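Local atomic coordinates of leucine aminopeptidase (Legionella pneumophila, PDB entry 5GNE), a protein that probably works as a zinc-dependent aminopeptidase that removes single residues from the amino terminus of peptides. Residues 119-124 against 204-209; 266-271 against 359-364; 293-298 against 304-309. One frame throughout, in Å; residues are numbered along the deposited sequence.

Contact 1 of 3, residues 119-124 against 204-209. With ZN (zinc ion), chain D.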
loop_
_atom_site.group_PDB
_atom_site.type_symbol
_atom_site.label_atom_id
_atom_site.label_comp_id
_atom_site.label_asym_id
_atom_site.label_seq_id
_atom_site.Cartn_x
_atom_site.Cartn_y
_atom_site.Cartn_z
ATOM N N GLN A 119 -7.484 16.580 3.911
ATOM C CA GLN A 119 -7.086 17.929 4.293
ATOM C C GLN A 119 -6.035 17.890 5.396
ATOM O O GLN A 119 -5.081 18.652 5.358
ATOM C CB GLN A 119 -8.295 18.753 4.761
ATOM C CG GLN A 119 -9.277 19.105 3.666
ATOM C CD GLN A 119 -10.475 19.864 4.196
ATOM O OE1 GLN A 119 -11.201 19.376 5.067
ATOM N NE2 GLN A 119 -10.680 21.076 3.681
ATOM N N HIS A 120 -6.171 16.970 6.348
ATOM C CA HIS A 120 -5.202 16.920 7.431
ATOM C C HIS A 120 -3.823 16.449 6.951
ATOM O O HIS A 120 -2.817 17.104 7.234
ATOM C CB HIS A 120 -5.695 16.024 8.564
ATOM C CG HIS A 120 -4.735 15.928 9.713
ATOM N ND1 HIS A 120 -4.576 16.932 10.645
ATOM C CD2 HIS A 120 -3.858 14.951 10.059
ATOM C CE1 HIS A 120 -3.654 16.575 11.523
ATOM N NE2 HIS A 120 -3.208 15.374 11.194
ATOM N N LEU A 121 -3.773 15.340 6.219
ATOM C CA LEU A 121 -2.489 14.753 5.813
ATOM C C LEU A 121 -1.743 15.654 4.842
ATOM O O LEU A 121 -0.510 15.711 4.829
ATOM C CB LEU A 121 -2.683 13.380 5.164
ATOM C CG LEU A 121 -3.273 12.327 6.098
ATOM C CD1 LEU A 121 -3.583 11.045 5.339
ATOM C CD2 LEU A 121 -2.340 12.087 7.287
ATOM N N THR A 122 -2.513 16.296 3.977
ATOM C CA THR A 122 -1.949 17.130 2.949
ATOM C C THR A 122 -1.538 18.506 3.499
ATOM O O THR A 122 -0.887 19.284 2.806
ATOM C CB THR A 122 -2.946 17.285 1.804
ATOM O OG1 THR A 122 -2.225 17.523 0.595
ATOM C CG2 THR A 122 -3.905 18.450 2.076
ATOM N N SER A 123 -1.914 18.803 4.742
ATOM C CA SER A 123 -1.527 20.072 5.348
ATOM C C SER A 123 -0.093 19.995 5.888
ATOM O O SER A 123 0.549 21.024 6.092
ATOM C CB SER A 123 -2.506 20.484 6.449
ATOM O OG SER A 123 -2.252 19.792 7.657
ATOM N N TYR A 124 0.402 18.783 6.145
ATOM C CA TYR A 124 1.817 18.600 6.505
ATOM C C TYR A 124 2.714 19.091 5.381
ATOM O O TYR A 124 2.371 18.961 4.205
ATOM C CB TYR A 124 2.151 17.133 6.785
ATOM C CG TYR A 124 1.519 16.535 8.018
ATOM C CD1 TYR A 124 1.969 16.869 9.296
ATOM C CD2 TYR A 124 0.492 15.603 7.903
ATOM C CE1 TYR A 124 1.396 16.294 10.425
ATOM C CE2 TYR A 124 -0.085 15.028 9.016
ATOM C CZ TYR A 124 0.367 15.369 10.273
ATOM O OH TYR A 124 -0.217 14.787 11.381
ATOM N N ASP A 204 -0.823 10.759 -4.067
ATOM C CA ASP A 204 0.144 9.749 -3.666
ATOM C C ASP A 204 0.045 9.536 -2.181
ATOM O O ASP A 204 0.854 9.990 -1.375
ATOM C CB ASP A 204 1.564 10.057 -4.072
ATOM C CG ASP A 204 2.358 8.790 -4.257
ATOM O OD1 ASP A 204 1.855 7.748 -3.802
ATOM O OD2 ASP A 204 3.456 8.795 -4.840
ATOM N N ASP A 205 -1.110 8.937 -1.933
ATOM C CA ASP A 205 -1.630 8.224 -0.805
ATOM C C ASP A 205 -2.049 8.867 0.466
ATOM O O ASP A 205 -2.309 8.163 1.439
ATOM C CB ASP A 205 -0.734 7.052 -0.527
ATOM C CG ASP A 205 -1.417 5.786 -0.971
ATOM O OD1 ASP A 205 -2.399 5.957 -1.742
ATOM O OD2 ASP A 205 -1.060 4.682 -0.538
ATOM N N SER A 206 -2.241 10.172 0.448
ATOM C CA SER A 206 -3.224 10.678 1.382
ATOM C C SER A 206 -4.537 9.992 0.983
ATOM O O SER A 206 -5.261 9.450 1.827
ATOM C CB SER A 206 -3.378 12.192 1.299
ATOM O OG SER A 206 -4.273 12.635 2.300
ATOM N N SER A 207 -4.800 9.959 -0.325
ATOM C CA SER A 207 -6.026 9.351 -0.839
ATOM C C SER A 207 -6.225 7.927 -0.301
ATOM O O SER A 207 -7.246 7.644 0.358
ATOM C CB SER A 207 -6.056 9.381 -2.375
ATOM O OG SER A 207 -5.110 8.518 -2.984
ATOM N N GLY A 208 -5.263 7.042 -0.577
ATOM C CA GLY A 208 -5.356 5.686 -0.087
ATOM C C GLY A 208 -5.598 5.596 1.409
ATOM O O GLY A 208 -6.500 4.890 1.857
ATOM N N ILE A 209 -4.823 6.344 2.183
ATOM C CA ILE A 209 -5.010 6.395 3.627
ATOM C C ILE A 209 -6.429 6.830 3.986
ATOM O O ILE A 209 -7.089 6.214 4.821
ATOM C CB ILE A 209 -4.036 7.383 4.292
ATOM C CG1 ILE A 209 -2.614 6.839 4.255
ATOM C CG2 ILE A 209 -4.475 7.667 5.728
ATOM C CD1 ILE A 209 -2.414 5.637 5.152
HETATM ZN ZN ZN D . 2.257 5.534 -3.804
#

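Contact 2 of 3, residues 266-271 against 359-364. With ZN (zinc ion), chain D.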
loop_
_atom_site.group_PDB
_atom_site.type_symbol
_atom_site.label_atom_id
_atom_site.label_comp_id
_atom_site.label_asym_id
_atom_site.label_seq_id
_atom_site.Cartn_x
_atom_site.Cartn_y
_atom_site.Cartn_z
ATOM N N ASP A 266 -3.016 2.574 -3.361
ATOM C CA ASP A 266 -1.995 3.550 -3.649
ATOM C C ASP A 266 -2.488 4.422 -4.821
ATOM O O ASP A 266 -2.559 3.964 -5.961
ATOM C CB ASP A 266 -0.692 2.807 -3.938
ATOM C CG ASP A 266 0.518 3.684 -3.873
ATOM O OD1 ASP A 266 0.373 4.910 -3.689
ATOM O OD2 ASP A 266 1.630 3.123 -3.969
ATOM N N GLN A 267 -2.742 5.699 -4.529
ATOM C CA GLN A 267 -3.408 6.646 -5.448
ATOM C C GLN A 267 -4.830 6.236 -5.784
ATOM O O GLN A 267 -5.073 5.502 -6.746
ATOM C CB GLN A 267 -2.617 6.840 -6.724
ATOM C CG GLN A 267 -1.308 7.497 -6.452
ATOM C CD GLN A 267 -0.343 7.301 -7.578
ATOM O OE1 GLN A 267 -0.611 7.697 -8.709
ATOM N NE2 GLN A 267 0.789 6.690 -7.280
ATOM N N ALA A 268 -5.752 6.650 -4.920
ATOM C CA ALA A 268 -7.172 6.360 -5.101
ATOM C C ALA A 268 -8.031 7.591 -5.399
ATOM O O ALA A 268 -9.248 7.546 -5.200
ATOM C CB ALA A 268 -7.700 5.661 -3.884
ATOM N N GLY A 269 -7.415 8.702 -5.798
ATOM C CA GLY A 269 -8.155 9.949 -5.835
ATOM C C GLY A 269 -8.065 10.887 -7.019
ATOM O O GLY A 269 -8.734 11.916 -7.038
ATOM N N TYR A 270 -7.266 10.543 -8.015
ATOM C CA TYR A 270 -7.060 11.441 -9.136
ATOM C C TYR A 270 -7.656 10.866 -10.388
ATOM O O TYR A 270 -7.388 9.720 -10.742
ATOM C CB TYR A 270 -5.584 11.720 -9.355
ATOM C CG TYR A 270 -5.284 12.475 -10.641
ATOM C CD1 TYR A 270 -5.451 13.844 -10.722
ATOM C CD2 TYR A 270 -4.809 11.814 -11.767
ATOM C CE1 TYR A 270 -5.159 14.545 -11.884
ATOM C CE2 TYR A 270 -4.522 12.503 -12.936
ATOM C CZ TYR A 270 -4.698 13.866 -12.986
ATOM O OH TYR A 270 -4.410 14.543 -14.143
ATOM N N ARG A 271 -8.479 11.666 -11.054
ATOM C CA ARG A 271 -8.984 11.266 -12.347
ATOM C C ARG A 271 -8.288 12.047 -13.437
ATOM O O ARG A 271 -8.109 13.248 -13.316
ATOM C CB ARG A 271 -10.493 11.455 -12.446
ATOM C CG ARG A 271 -11.259 10.532 -11.545
ATOM C CD ARG A 271 -12.684 10.470 -12.011
ATOM N NE ARG A 271 -13.549 9.724 -11.107
ATOM C CZ ARG A 271 -14.849 9.948 -10.999
ATOM N NH1 ARG A 271 -15.416 10.878 -11.757
ATOM N NH2 ARG A 271 -15.588 9.236 -10.164
ATOM N N VAL A 359 -14.762 8.030 -3.008
ATOM C CA VAL A 359 -15.968 7.388 -2.516
ATOM C C VAL A 359 -16.121 6.027 -3.199
ATOM O O VAL A 359 -16.437 5.048 -2.546
ATOM C CB VAL A 359 -17.250 8.240 -2.767
ATOM C CG1 VAL A 359 -18.500 7.378 -2.594
ATOM C CG2 VAL A 359 -17.308 9.433 -1.827
ATOM N N ASN A 360 -15.865 5.950 -4.504
ATOM C CA ASN A 360 -15.969 4.662 -5.198
ATOM C C ASN A 360 -14.941 3.628 -4.694
ATOM O O ASN A 360 -15.287 2.464 -4.511
ATOM C CB ASN A 360 -15.857 4.842 -6.712
ATOM C CG ASN A 360 -17.161 5.387 -7.349
ATOM O OD1 ASN A 360 -18.255 5.292 -6.763
ATOM N ND2 ASN A 360 -17.041 5.940 -8.557
ATOM N N PHE A 361 -13.692 4.041 -4.461
ATOM C CA PHE A 361 -12.709 3.144 -3.827
ATOM C C PHE A 361 -13.143 2.717 -2.422
ATOM O O PHE A 361 -12.948 1.563 -2.033
ATOM C CB PHE A 361 -11.334 3.798 -3.746
ATOM C CG PHE A 361 -10.570 3.775 -5.035
ATOM C CD1 PHE A 361 -10.689 4.816 -5.942
ATOM C CD2 PHE A 361 -9.746 2.707 -5.347
ATOM C CE1 PHE A 361 -9.995 4.803 -7.153
ATOM C CE2 PHE A 361 -9.037 2.692 -6.550
ATOM C CZ PHE A 361 -9.164 3.743 -7.454
ATOM N N THR A 362 -13.769 3.620 -1.673
ATOM C CA THR A 362 -14.344 3.211 -0.390
ATOM C C THR A 362 -15.437 2.167 -0.556
ATOM O O THR A 362 -15.458 1.172 0.173
ATOM C CB THR A 362 -14.915 4.422 0.395
ATOM O OG1 THR A 362 -13.909 5.427 0.451
ATOM C CG2 THR A 362 -15.276 4.039 1.807
ATOM N N LYS A 363 -16.309 2.363 -1.546
ATOM C CA LYS A 363 -17.316 1.350 -1.846
ATOM C C LYS A 363 -16.648 0.017 -2.142
ATOM O O LYS A 363 -16.995 -1.009 -1.531
ATOM C CB LYS A 363 -18.193 1.771 -3.015
ATOM C CG LYS A 363 -19.200 2.848 -2.661
ATOM C CD LYS A 363 -20.045 3.295 -3.851
ATOM C CE LYS A 363 -21.161 4.221 -3.363
ATOM N NZ LYS A 363 -21.843 4.953 -4.433
ATOM N N LEU A 364 -15.675 0.037 -3.050
ATOM C CA LEU A 364 -14.984 -1.182 -3.428
ATOM C C LEU A 364 -14.393 -1.890 -2.232
ATOM O O LEU A 364 -14.652 -3.057 -2.024
ATOM C CB LEU A 364 -13.883 -0.880 -4.436
ATOM C CG LEU A 364 -13.057 -2.114 -4.801
ATOM C CD1 LEU A 364 -13.930 -3.191 -5.403
ATOM C CD2 LEU A 364 -11.950 -1.711 -5.771
HETATM ZN ZN ZN D . 2.257 5.534 -3.804
#

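Contact 3 of 3, residues 293-298 against 304-309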
loop_
_atom_site.group_PDB
_atom_site.type_symbol
_atom_site.label_atom_id
_atom_site.label_comp_id
_atom_site.label_asym_id
_atom_site.label_seq_id
_atom_site.Cartn_x
_atom_site.Cartn_y
_atom_site.Cartn_z
ATOM N N PHE A 293 -12.098 -11.250 -8.687
ATOM C CA PHE A 293 -13.055 -10.968 -7.617
ATOM C C PHE A 293 -13.296 -9.463 -7.477
ATOM O O PHE A 293 -14.441 -9.011 -7.438
ATOM C CB PHE A 293 -12.535 -11.565 -6.311
ATOM C CG PHE A 293 -13.366 -11.227 -5.081
ATOM C CD1 PHE A 293 -14.666 -11.687 -4.948
ATOM C CD2 PHE A 293 -12.814 -10.501 -4.045
ATOM C CE1 PHE A 293 -15.402 -11.414 -3.809
ATOM C CE2 PHE A 293 -13.552 -10.219 -2.895
ATOM C CZ PHE A 293 -14.843 -10.669 -2.780
ATOM N N THR A 294 -12.214 -8.688 -7.414
ATOM C CA THR A 294 -12.322 -7.230 -7.300
ATOM C C THR A 294 -13.085 -6.642 -8.498
ATOM O O THR A 294 -13.955 -5.783 -8.336
ATOM C CB THR A 294 -10.923 -6.582 -7.167
ATOM O OG1 THR A 294 -10.198 -7.206 -6.099
ATOM C CG2 THR A 294 -11.037 -5.084 -6.886
ATOM N N ALA A 295 -12.763 -7.125 -9.692
ATOM C CA ALA A 295 -13.480 -6.741 -10.911
ATOM C C ALA A 295 -14.993 -6.970 -10.774
ATOM O O ALA A 295 -15.783 -6.103 -11.124
ATOM C CB ALA A 295 -12.924 -7.479 -12.127
ATOM N N GLU A 296 -15.412 -8.120 -10.255
ATOM C CA GLU A 296 -16.848 -8.349 -10.165
ATOM C C GLU A 296 -17.505 -7.535 -9.055
ATOM O O GLU A 296 -18.688 -7.229 -9.140
ATOM C CB GLU A 296 -17.160 -9.812 -9.868
ATOM C CG GLU A 296 -16.243 -10.818 -10.491
ATOM C CD GLU A 296 -16.548 -12.225 -10.023
ATOM O OE1 GLU A 296 -16.402 -12.515 -8.813
ATOM O OE2 GLU A 296 -16.931 -13.045 -10.871
ATOM N N LEU A 297 -16.729 -7.130 -8.051
ATOM C CA LEU A 297 -17.268 -6.258 -7.019
ATOM C C LEU A 297 -17.523 -4.891 -7.641
ATOM O O LEU A 297 -18.575 -4.272 -7.421
ATOM C CB LEU A 297 -16.323 -6.163 -5.813
ATOM C CG LEU A 297 -16.000 -7.412 -4.950
ATOM C CD1 LEU A 297 -14.892 -7.067 -3.973
ATOM C CD2 LEU A 297 -17.188 -7.984 -4.191
ATOM N N LEU A 298 -16.581 -4.449 -8.471
ATOM C CA LEU A 298 -16.726 -3.158 -9.143
ATOM C C LEU A 298 -17.956 -3.133 -10.047
ATOM O O LEU A 298 -18.755 -2.187 -10.024
ATOM C CB LEU A 298 -15.473 -2.835 -9.953
ATOM C CG LEU A 298 -14.293 -2.214 -9.189
ATOM C CD1 LEU A 298 -13.112 -1.947 -10.107
ATOM C CD2 LEU A 298 -14.727 -0.932 -8.491
ATOM N N THR A 304 -19.060 0.436 -11.807
ATOM C CA THR A 304 -18.028 1.220 -12.468
ATOM C C THR A 304 -17.425 0.440 -13.634
ATOM O O THR A 304 -17.412 -0.790 -13.611
ATOM C CB THR A 304 -16.932 1.611 -11.410
ATOM O OG1 THR A 304 -17.231 2.893 -10.841
ATOM C CG2 THR A 304 -15.557 1.652 -11.982
ATOM N N PRO A 305 -17.007 1.137 -14.701
ATOM C CA PRO A 305 -16.267 0.408 -15.740
ATOM C C PRO A 305 -14.964 -0.127 -15.161
ATOM O O PRO A 305 -14.298 0.570 -14.390
ATOM C CB PRO A 305 -15.996 1.461 -16.820
ATOM C CG PRO A 305 -16.856 2.597 -16.494
ATOM C CD PRO A 305 -17.172 2.562 -15.035
ATOM N N VAL A 306 -14.602 -1.350 -15.513
ATOM C CA VAL A 306 -13.378 -1.944 -14.987
ATOM C C VAL A 306 -12.262 -1.924 -16.016
ATOM O O VAL A 306 -12.358 -2.599 -17.036
ATOM C CB VAL A 306 -13.599 -3.382 -14.575
ATOM C CG1 VAL A 306 -12.297 -3.971 -14.033
ATOM C CG2 VAL A 306 -14.724 -3.473 -13.560
ATOM N N GLY A 307 -11.221 -1.136 -15.767
ATOM C CA GLY A 307 -10.024 -1.170 -16.595
ATOM C C GLY A 307 -8.861 -1.992 -16.043
ATOM O O GLY A 307 -8.902 -2.491 -14.915
ATOM N N TYR A 308 -7.824 -2.157 -16.857
ATOM C CA TYR A 308 -6.621 -2.872 -16.450
ATOM C C TYR A 308 -5.368 -2.084 -16.831
ATOM O O TYR A 308 -5.341 -1.363 -17.825
ATOM C CB TYR A 308 -6.588 -4.279 -17.052
ATOM C CG TYR A 308 -7.658 -5.172 -16.462
ATOM C CD1 TYR A 308 -8.900 -5.301 -17.077
ATOM C CD2 TYR A 308 -7.435 -5.873 -15.281
ATOM C CE1 TYR A 308 -9.892 -6.105 -16.529
ATOM C CE2 TYR A 308 -8.415 -6.678 -14.728
ATOM C CZ TYR A 308 -9.643 -6.793 -15.349
ATOM O OH TYR A 308 -10.614 -7.599 -14.793
ATOM N N THR A 309 -4.341 -2.203 -16.003
ATOM C CA THR A 309 -3.071 -1.518 -16.218
ATOM C C THR A 309 -1.885 -2.377 -15.753
ATOM O O THR A 309 -2.067 -3.405 -15.082
ATOM C CB THR A 309 -3.084 -0.130 -15.522
ATOM O OG1 THR A 309 -1.860 0.560 -15.786
ATOM C CG2 THR A 309 -3.281 -0.256 -14.023
#

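Contact 1 of 3, residues 119-124 against 204-209
Ser-206 and Ile-209 of helix 202-221 meet Leu-121 of helix 111-123. Asp-204 begins the segment at the metals: its OD1 binds zinc together with His-191 and Asp-266, and the same residue also belongs to the second zinc site with Glu-239 and His-344, a role that suits a short carboxylate with two oxygens. Asp-205 follows, buried and turned from helix 111-123, and its OD1 takes a weak bond from Gly-208 N.

At Ser-206 the two helices come together, its CA lying 6.1 Å from Leu-121 CA. Chi1 of -176° sets OG anti to the backbone N, and the oxygen rests 3.4 Å from Leu-121 CB and 3.5 Å from Leu-121 CD1. A small side chain allows this approach, and its hydroxyl is hydrogen-bonded to OD1 of Asn-118, about one turn before Leu-121 in helix 111-123.

The segments run nearly antiparallel, at 152° with axes 9.4 Å apart, which places helix 111-123 against helix 202-221, next to the zinc site of the M28 peptidase alpha/beta fold. Ser-207 points away from helix 111-123, and its OG is hydrogen-bonded to Ala-268 N just as Asp-205 OD1 is to Gln-267 N, two bonds that tie this helix to the loop carrying Asp-266. Gly-208 lacks a side chain where the Asp-205 carboxylate lies close. Ile-209 then supplies the apolar end: its CG2 branch sits 3.5 Å from Leu-121 CD1, the two side chains crossing at about a right angle.

Contact 2 of 3, residues 266-271 against 359-364
In the metal-bearing loop after strand 259-264 of the M28 peptidase sheet, Ala-268 lays its methyl group over the ring of Phe-361 from helix 355-373. The loop starts at the zinc site. Asp-266 holds the metal through both carboxylate oxygens, OD1 at 2.0 Å and OD2 at 2.5 Å from zinc, an uneven bidentate grip in which OD2 is also hydrogen-bonded to Ser-316 OG. Two residues on, the chain has turned from metal binding to apolar packing.

Ala-268 CB stands 3.7 Å from the centroid of the Phe-361 ring and 16° off its normal, a CH-pi contact in which one methyl sits over one face, displaced toward the rim. Alanine suits the place because a side chain with no more than CB lets the loop backbone come close: Ala-268 O lies 3.2 Å from Phe-361 CD1, above the CD1-CE1 rim and on the face that CB covers. Phe-361 reaches across with CG anti to its carbonyl carbon (chi1 -79°), sending the flat ring out from the helix towards the loop. His-357, one turn earlier, meets the same ring edge-to-face. No hydrogen bond joins the two segments.

Arg-271 brings the loop back to the helix. Its chain is extended from CG to NE, and its polar bonds, such as that of NH1 to Ala-274 O, go to other residues. Towards Asn-360 it only packs, since both facing groups are N-H donors: the guanidinium and amide planes are 21° apart, and ND2 of Asn-360 comes to the edge of the guanidinium, near its plane, 3.9 Å from Arg-271 NH2.

Contact 3 of 3, residues 293-298 against 304-309
Leu-298 and Val-306 make the close part of this contact, between helix 288-302 and the strand that follows it. Val-306 points a fork of two methyls at the helix. Its CG2 lies 3.7 Å from Leu-298 CB and equally near Ala-295 O, filling the step between residues one turn apart. CG1 takes the other side, 4.0 Å from Ala-295 CB, because chi1 of 180° puts it anti to the backbone N and leaves CG2 beside that nitrogen. Valine suits the strand here: its two short branches fill the space between Ala-295 and Leu-298, while alanine on the facing turn lets the helix come near, with Ala-295 CA 6.3 Å from Val-306 CA.

The end nearest the turn is held by the backbone. Thr-304 N gives its hydrogen to Leu-298 O at 3.2 Å, with a fairly straight N-H...O angle of 159°, although the donor stands well above the carbonyl plane. The bond spans six residues and ties the start of the outgoing chain to a point near the C-terminal end of the helix. Leu-298 is buried here, and its CD2 meets Leu-364 of helix 355-373.

Towards solvent the contact thins out. Tyr-308 is exposed, and its long ring spans the distance to the helix so that OH comes 3.5 Å from Ala-295 CB; this is a van der Waals touch, and the hydroxyl suits a position on the water side. Val-306 and Tyr-308 also touch Leu-281 of strand 279-282, to which strand 306-309 is bonded in parallel as the outermost member of the sheet. Strand 279-282, helix 288-302 and strand 306-309 together form a classical beta-alpha-beta crossover.

Overall arrangement
Contacts 1 and 2 are buried and share one zinc ion, which takes Asp-204 from one and Asp-266 from the other; both are centred within 14 Å of the middle of the chain. Contact 3 lies away from the metals, partly open to solvent at the edge strand of the large sheet, and is the one of the three with a hydrogen bond between its segments. Contact 1 joins two helices and contact 2 a loop to a helix, whereas contact 3 joins a helix to a strand. Contacts 2 and 3 meet where Leu-364 packs on Thr-294, Leu-297 and Leu-298, so apolar side chains continue from helix 355-373, which packs on the metal-site loop, to the helix of the crossover.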